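Local coordinates for hypothetical conserved protein (Geobacillus kaustophilus, PDB 2R5X) that is of unknown function, a member of the YugN-like family that folds into an antiparallel sheet packed against helices, at residues L17-V30 with Y37-K49. The protein carries 1 engineered substitution. Numbering follows the deposited sequence. Where two conformers were deposited one is given.
Sequences LSRLDDIMERLGFV and YERVTYDRKYVVK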
loop_
_atom_site.group_PDB
_atom_site.type_symbol
_atom_site.label_atom_id
_atom_site.label_comp_id
_atom_site.label_asym_id
_atom_site.label_seq_id
_atom_site.Cartn_x
_atom_site.Cartn_y
_atom_site.Cartn_z
ATOM N N LEU A 17 -10.865 -7.779 2.939
ATOM C CA LEU A 17 -10.560 -6.401 3.346
ATOM C C LEU A 17 -10.238 -6.234 4.838
ATOM O O LEU A 17 -9.283 -5.535 5.189
ATOM C CB LEU A 17 -11.689 -5.447 2.924
ATOM C CG LEU A 17 -11.612 -3.953 3.288
ATOM C CD1 LEU A 17 -10.343 -3.301 2.764
ATOM C CD2 LEU A 17 -12.822 -3.212 2.766
ATOM N N SER A 18 -11.026 -6.877 5.701
ATOM C CA SER A 18 -10.806 -6.820 7.150
ATOM C C SER A 18 -9.419 -7.343 7.529
ATOM O O SER A 18 -8.751 -6.789 8.407
ATOM C CB SER A 18 -11.884 -7.614 7.884
ATOM O OG SER A 18 -11.892 -8.962 7.449
ATOM N N ARG A 19 -8.991 -8.396 6.843
ATOM C CA ARG A 19 -7.676 -8.985 7.051
ATOM C C ARG A 19 -6.571 -8.088 6.493
ATOM O O ARG A 19 -5.494 -7.987 7.085
ATOM C CB ARG A 19 -7.617 -10.382 6.432
ATOM C CG ARG A 19 -8.722 -11.310 6.928
ATOM C CD ARG A 19 -8.435 -12.763 6.602
ATOM N NE ARG A 19 -9.528 -13.631 7.036
ATOM C CZ ARG A 19 -9.470 -14.959 7.083
ATOM N NH1 ARG A 19 -8.365 -15.602 6.725
ATOM N NH2 ARG A 19 -10.525 -15.649 7.494
ATOM N N LEU A 20 -6.854 -7.426 5.370
ATOM C CA LEU A 20 -5.925 -6.458 4.781
ATOM C C LEU A 20 -5.733 -5.249 5.698
ATOM O O LEU A 20 -4.591 -4.859 5.979
ATOM C CB LEU A 20 -6.389 -6.019 3.382
ATOM C CG LEU A 20 -5.474 -5.027 2.639
ATOM C CD1 LEU A 20 -4.074 -5.606 2.432
ATOM C CD2 LEU A 20 -6.090 -4.616 1.312
ATOM N N ASP A 21 -6.854 -4.684 6.160
ATOM C CA ASP A 21 -6.889 -3.558 7.098
ATOM C C ASP A 21 -6.045 -3.776 8.358
ATOM O O ASP A 21 -5.290 -2.887 8.762
ATOM C CB ASP A 21 -8.334 -3.250 7.517
ATOM C CG ASP A 21 -9.028 -2.266 6.588
ATOM O OD1 ASP A 21 -8.360 -1.361 6.048
ATOM O OD2 ASP A 21 -10.259 -2.385 6.415
ATOM N N ASP A 22 -6.187 -4.955 8.967
ATOM C CA ASP A 22 -5.419 -5.305 10.156
ATOM C C ASP A 22 -3.922 -5.303 9.862
ATOM O O ASP A 22 -3.138 -4.730 10.622
ATOM C CB ASP A 22 -5.872 -6.661 10.710
ATOM C CG ASP A 22 -7.153 -6.565 11.524
ATOM O OD1 ASP A 22 -7.299 -5.599 12.305
ATOM O OD2 ASP A 22 -8.014 -7.463 11.393
ATOM N N ILE A 23 -3.541 -5.930 8.749
ATOM C CA ILE A 23 -2.143 -6.015 8.321
ATOM C C ILE A 23 -1.537 -4.627 8.076
ATOM O O ILE A 23 -0.457 -4.328 8.586
ATOM C CB ILE A 23 -1.984 -6.944 7.082
ATOM C CG1 ILE A 23 -2.155 -8.403 7.506
ATOM C CG2 ILE A 23 -0.614 -6.756 6.404
ATOM C CD1 ILE A 23 -2.375 -9.365 6.373
ATOM N N MET A 24 -2.256 -3.779 7.339
ATOM C CA MET A 24 -1.789 -2.422 6.994
ATOM C C MET A 24 -1.552 -1.518 8.188
ATOM O O MET A 24 -0.524 -0.829 8.253
ATOM C CB MET A 24 -2.781 -1.742 6.054
ATOM C CG MET A 24 -2.904 -2.379 4.691
ATOM S SD MET A 24 -1.470 -2.155 3.641
ATOM C CE MET A 24 -0.901 -3.795 3.733
ATOM N N GLU A 25 -2.503 -1.513 9.121
ATOM C CA GLU A 25 -2.387 -0.702 10.341
ATOM C C GLU A 25 -1.170 -1.113 11.175
ATOM O O GLU A 25 -0.473 -0.264 11.737
ATOM C CB GLU A 25 -3.654 -0.799 11.193
ATOM C CG GLU A 25 -3.785 0.324 12.217
ATOM C CD GLU A 25 -4.232 -0.161 13.585
ATOM O OE1 GLU A 25 -5.215 -0.929 13.664
ATOM O OE2 GLU A 25 -3.600 0.236 14.588
ATOM N N ARG A 26 -0.916 -2.405 11.222
ATOM C CA ARG A 26 0.209 -2.995 11.917
ATOM C C ARG A 26 1.518 -2.579 11.319
ATOM O O ARG A 26 2.488 -2.411 11.988
ATOM C CB ARG A 26 0.117 -4.503 11.803
ATOM C CG ARG A 26 0.215 -5.223 13.044
ATOM C CD ARG A 26 -0.521 -6.514 12.961
ATOM N NE ARG A 26 0.121 -7.514 12.125
ATOM C CZ ARG A 26 -0.568 -8.422 11.475
ATOM N NH1 ARG A 26 -1.864 -8.422 11.583
ATOM N NH2 ARG A 26 0.014 -9.294 10.720
ATOM N N LEU A 27 1.532 -2.438 10.015
ATOM C CA LEU A 27 2.761 -2.107 9.302
ATOM C C LEU A 27 2.942 -0.617 9.048
ATOM O O LEU A 27 3.781 -0.218 8.242
ATOM C CB LEU A 27 2.875 -2.913 8.008
ATOM C CG LEU A 27 2.827 -4.437 8.219
ATOM C CD1 LEU A 27 2.861 -5.159 6.895
ATOM C CD2 LEU A 27 3.944 -4.921 9.113
ATOM N N GLY A 28 2.167 0.198 9.756
ATOM C CA GLY A 28 2.355 1.650 9.742
ATOM C C GLY A 28 1.590 2.423 8.677
ATOM O O GLY A 28 1.842 3.611 8.479
ATOM N N PHE A 29 0.649 1.763 8.008
ATOM C CA PHE A 29 -0.150 2.410 6.963
ATOM C C PHE A 29 -1.412 3.012 7.563
ATOM O O PHE A 29 -1.979 2.466 8.510
ATOM C CB PHE A 29 -0.556 1.411 5.869
ATOM C CG PHE A 29 0.579 0.935 5.008
ATOM C CD1 PHE A 29 0.787 1.482 3.740
ATOM C CD2 PHE A 29 1.420 -0.084 5.444
ATOM C CE1 PHE A 29 1.828 1.043 2.940
ATOM C CE2 PHE A 29 2.463 -0.535 4.649
ATOM C CZ PHE A 29 2.674 0.024 3.397
ATOM N N VAL A 30 -1.848 4.142 7.012
ATOM C CA VAL A 30 -3.179 4.682 7.311
ATOM C C VAL A 30 -4.008 4.698 6.020
ATOM O O VAL A 30 -3.437 4.742 4.924
ATOM C CB VAL A 30 -3.120 6.097 7.955
ATOM C CG1 VAL A 30 -2.344 6.058 9.271
ATOM C CG2 VAL A 30 -2.521 7.132 6.996
ATOM N N TYR A 37 -14.697 4.961 -4.205
ATOM C CA TYR A 37 -15.546 3.822 -3.833
ATOM C C TYR A 37 -15.190 2.512 -4.552
ATOM O O TYR A 37 -15.716 1.452 -4.212
ATOM C CB TYR A 37 -17.029 4.151 -4.030
ATOM C CG TYR A 37 -17.446 4.532 -5.439
ATOM C CD1 TYR A 37 -17.824 3.558 -6.362
ATOM C CD2 TYR A 37 -17.507 5.868 -5.834
ATOM C CE1 TYR A 37 -18.221 3.897 -7.650
ATOM C CE2 TYR A 37 -17.909 6.219 -7.125
ATOM C CZ TYR A 37 -18.272 5.222 -8.021
ATOM O OH TYR A 37 -18.663 5.533 -9.297
ATOM N N GLU A 38 -14.306 2.593 -5.541
ATOM C CA GLU A 38 -13.845 1.406 -6.265
ATOM C C GLU A 38 -12.592 0.797 -5.653
ATOM O O GLU A 38 -12.391 -0.422 -5.727
ATOM C CB GLU A 38 -13.585 1.735 -7.732
ATOM C CG GLU A 38 -14.837 2.107 -8.507
ATOM C CD GLU A 38 -14.798 1.620 -9.942
ATOM O OE1 GLU A 38 -15.672 0.805 -10.301
ATOM O OE2 GLU A 38 -13.895 2.037 -10.704
ATOM N N ARG A 39 -11.764 1.651 -5.047
ATOM C CA ARG A 39 -10.448 1.262 -4.543
ATOM C C ARG A 39 -10.265 1.510 -3.052
ATOM O O ARG A 39 -10.821 2.460 -2.501
ATOM C CB ARG A 39 -9.346 2.013 -5.302
ATOM C CG ARG A 39 -9.299 1.738 -6.799
ATOM C CD ARG A 39 -8.078 2.365 -7.433
ATOM N NE ARG A 39 -7.924 1.985 -8.837
ATOM C CZ ARG A 39 -6.830 2.209 -9.565
ATOM N NH1 ARG A 39 -5.769 2.806 -9.032
ATOM N NH2 ARG A 39 -6.793 1.824 -10.833
ATOM N N VAL A 40 -9.473 0.655 -2.408
ATOM C CA VAL A 40 -8.954 0.948 -1.068
ATOM C C VAL A 40 -7.479 1.313 -1.189
ATOM O O VAL A 40 -6.743 0.689 -1.947
ATOM C CB VAL A 40 -9.166 -0.210 -0.037
ATOM C CG1 VAL A 40 -10.648 -0.414 0.242
ATOM C CG2 VAL A 40 -8.503 -1.522 -0.489
ATOM N N THR A 41 -7.065 2.323 -0.430
ATOM C CA THR A 41 -5.731 2.891 -0.533
ATOM C C THR A 41 -5.126 3.054 0.857
ATOM O O THR A 41 -5.804 3.500 1.787
ATOM C CB THR A 41 -5.788 4.269 -1.224
ATOM O OG1 THR A 41 -6.482 4.148 -2.472
ATOM C CG2 THR A 41 -4.404 4.800 -1.488
ATOM N N TYR A 42 -3.851 2.690 0.991
ATOM C CA TYR A 42 -3.136 2.815 2.257
ATOM C C TYR A 42 -1.815 3.517 2.032
ATOM O O TYR A 42 -1.065 3.148 1.133
ATOM C CB TYR A 42 -2.851 1.442 2.856
ATOM C CG TYR A 42 -4.050 0.550 2.990
ATOM C CD1 TYR A 42 -4.791 0.521 4.168
ATOM C CD2 TYR A 42 -4.441 -0.279 1.937
ATOM C CE1 TYR A 42 -5.883 -0.328 4.298
ATOM C CE2 TYR A 42 -5.543 -1.103 2.046
ATOM C CZ TYR A 42 -6.255 -1.129 3.228
ATOM O OH TYR A 42 -7.338 -1.962 3.329
ATOM N N ASP A 43 -1.528 4.521 2.853
ATOM C CA ASP A 43 -0.285 5.281 2.724
ATOM C C ASP A 43 0.566 5.125 3.967
ATOM O O ASP A 43 0.049 5.178 5.081
ATOM C CB ASP A 43 -0.569 6.773 2.536
ATOM C CG ASP A 43 -0.981 7.127 1.127
ATOM O OD1 ASP A 43 -0.975 6.244 0.246
ATOM O OD2 ASP A 43 -1.314 8.312 0.906
ATOM N N ARG A 44 1.865 4.932 3.775
ATOM C CA ARG A 44 2.818 5.070 4.870
ATOM C C ARG A 44 3.739 6.227 4.545
ATOM O O ARG A 44 4.427 6.220 3.519
ATOM C CB ARG A 44 3.619 3.794 5.106
ATOM C CG ARG A 44 4.509 3.898 6.330
ATOM C CD ARG A 44 5.299 2.644 6.560
ATOM N NE ARG A 44 6.385 2.893 7.503
ATOM C CZ ARG A 44 6.932 1.968 8.283
ATOM N NH1 ARG A 44 6.493 0.720 8.251
ATOM N NH2 ARG A 44 7.920 2.296 9.102
ATOM N N LYS A 45 3.732 7.222 5.421
ATOM C CA LYS A 45 4.422 8.480 5.174
ATOM C C LYS A 45 5.828 8.479 5.742
ATOM O O LYS A 45 6.068 8.011 6.858
ATOM C CB LYS A 45 3.629 9.649 5.764
ATOM C CG LYS A 45 2.297 9.909 5.087
ATOM C CD LYS A 45 1.390 10.751 5.982
ATOM C CE LYS A 45 0.128 11.206 5.254
ATOM N NZ LYS A 45 -0.755 10.085 4.800
ATOM N N TYR A 46 6.748 9.013 4.949
ATOM C CA TYR A 46 8.116 9.231 5.358
ATOM C C TYR A 46 8.352 10.716 5.181
ATOM O O TYR A 46 8.611 11.179 4.067
ATOM C CB TYR A 46 9.082 8.441 4.470
ATOM C CG TYR A 46 8.978 6.934 4.605
ATOM C CD1 TYR A 46 9.834 6.228 5.455
ATOM C CD2 TYR A 46 8.033 6.214 3.873
ATOM C CE1 TYR A 46 9.738 4.844 5.581
ATOM C CE2 TYR A 46 7.923 4.836 3.995
ATOM C CZ TYR A 46 8.781 4.157 4.842
ATOM O OH TYR A 46 8.666 2.791 4.948
ATOM N N VAL A 47 8.229 11.469 6.270
ATOM C CA VAL A 47 8.468 12.909 6.205
ATOM C C VAL A 47 9.957 13.217 6.307
ATOM O O VAL A 47 10.692 12.587 7.074
ATOM C CB VAL A 47 7.621 13.729 7.231
ATOM C CG1 VAL A 47 6.137 13.502 6.990
ATOM C CG2 VAL A 47 7.995 13.401 8.682
ATOM N N VAL A 48 10.398 14.170 5.495
ATOM C CA VAL A 48 11.803 14.554 5.417
ATOM C C VAL A 48 11.861 16.071 5.322
ATOM O O VAL A 48 10.818 16.723 5.319
ATOM C CB VAL A 48 12.510 13.930 4.183
ATOM C CG1 VAL A 48 12.742 12.431 4.371
ATOM C CG2 VAL A 48 11.720 14.208 2.912
ATOM N N LYS A 49 13.072 16.620 5.238
ATOM C CA LYS A 49 13.278 18.066 5.124
ATOM C C LYS A 49 12.489 18.703 3.975
ATOM O O LYS A 49 11.841 19.738 4.160
ATOM C CB LYS A 49 14.787 18.399 5.043
ATOM C CG LYS A 49 15.173 19.457 4.007
ATOM C CD LYS A 49 16.253 20.384 4.482
ATOM C CE LYS A 49 16.262 21.647 3.636
ATOM N NZ LYS A 49 16.515 22.883 4.443
#
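With CG of Tyr-42 anti to its carbonyl carbon (chi1 -53°) and the Met-24 chain bent at chi2 and chi3, the phenol ring of strand 39-48 lies between the strand and helix 17-26, with the methionine packed on one ring face. Met-24 CG stands 3.5 Å from the Tyr-42 ring centroid, a CH-pi contact over the middle of the face, and SD follows over the same face as a Met-aromatic contact. At the far end of the ring Tyr-42 OH donates to Asp-21 OD1 (3.0 Å), which it meets from well above the carboxylate plane; Asp-21 also forms a salt bridge with Arg-31. Leu-17 CD1 and Leu-20 CD2 crowd the same hydroxyl, and Leu-17 CD1 reaches on to Val-40 CG1 at 3.8 Å. A phenylalanine in place of Tyr-42 would probably leave Asp-21 OD1 without its hydroxyl donor. Farther along, Phe-29 lies between Met-24 SD on one face and Arg-44 CB on the other, the latter 4.0 Å from its ring centroid. The extended Arg-44 side chain carries NH1 to Leu-27 O (2.9 Å), a weak, bent bond. Gly-28, at positive phi, ends the helix in a Schellman motif, and Val-30 and Asp-43 then form a hydrogen-bonded antiparallel pair (Val-30 O to Asp-43 N, 2.8 Å). This is a helix laid along a sheet and turned back into its edge strand, part of the antiparallel sheet with packed helices (alpha+beta) of this YugN-like protein.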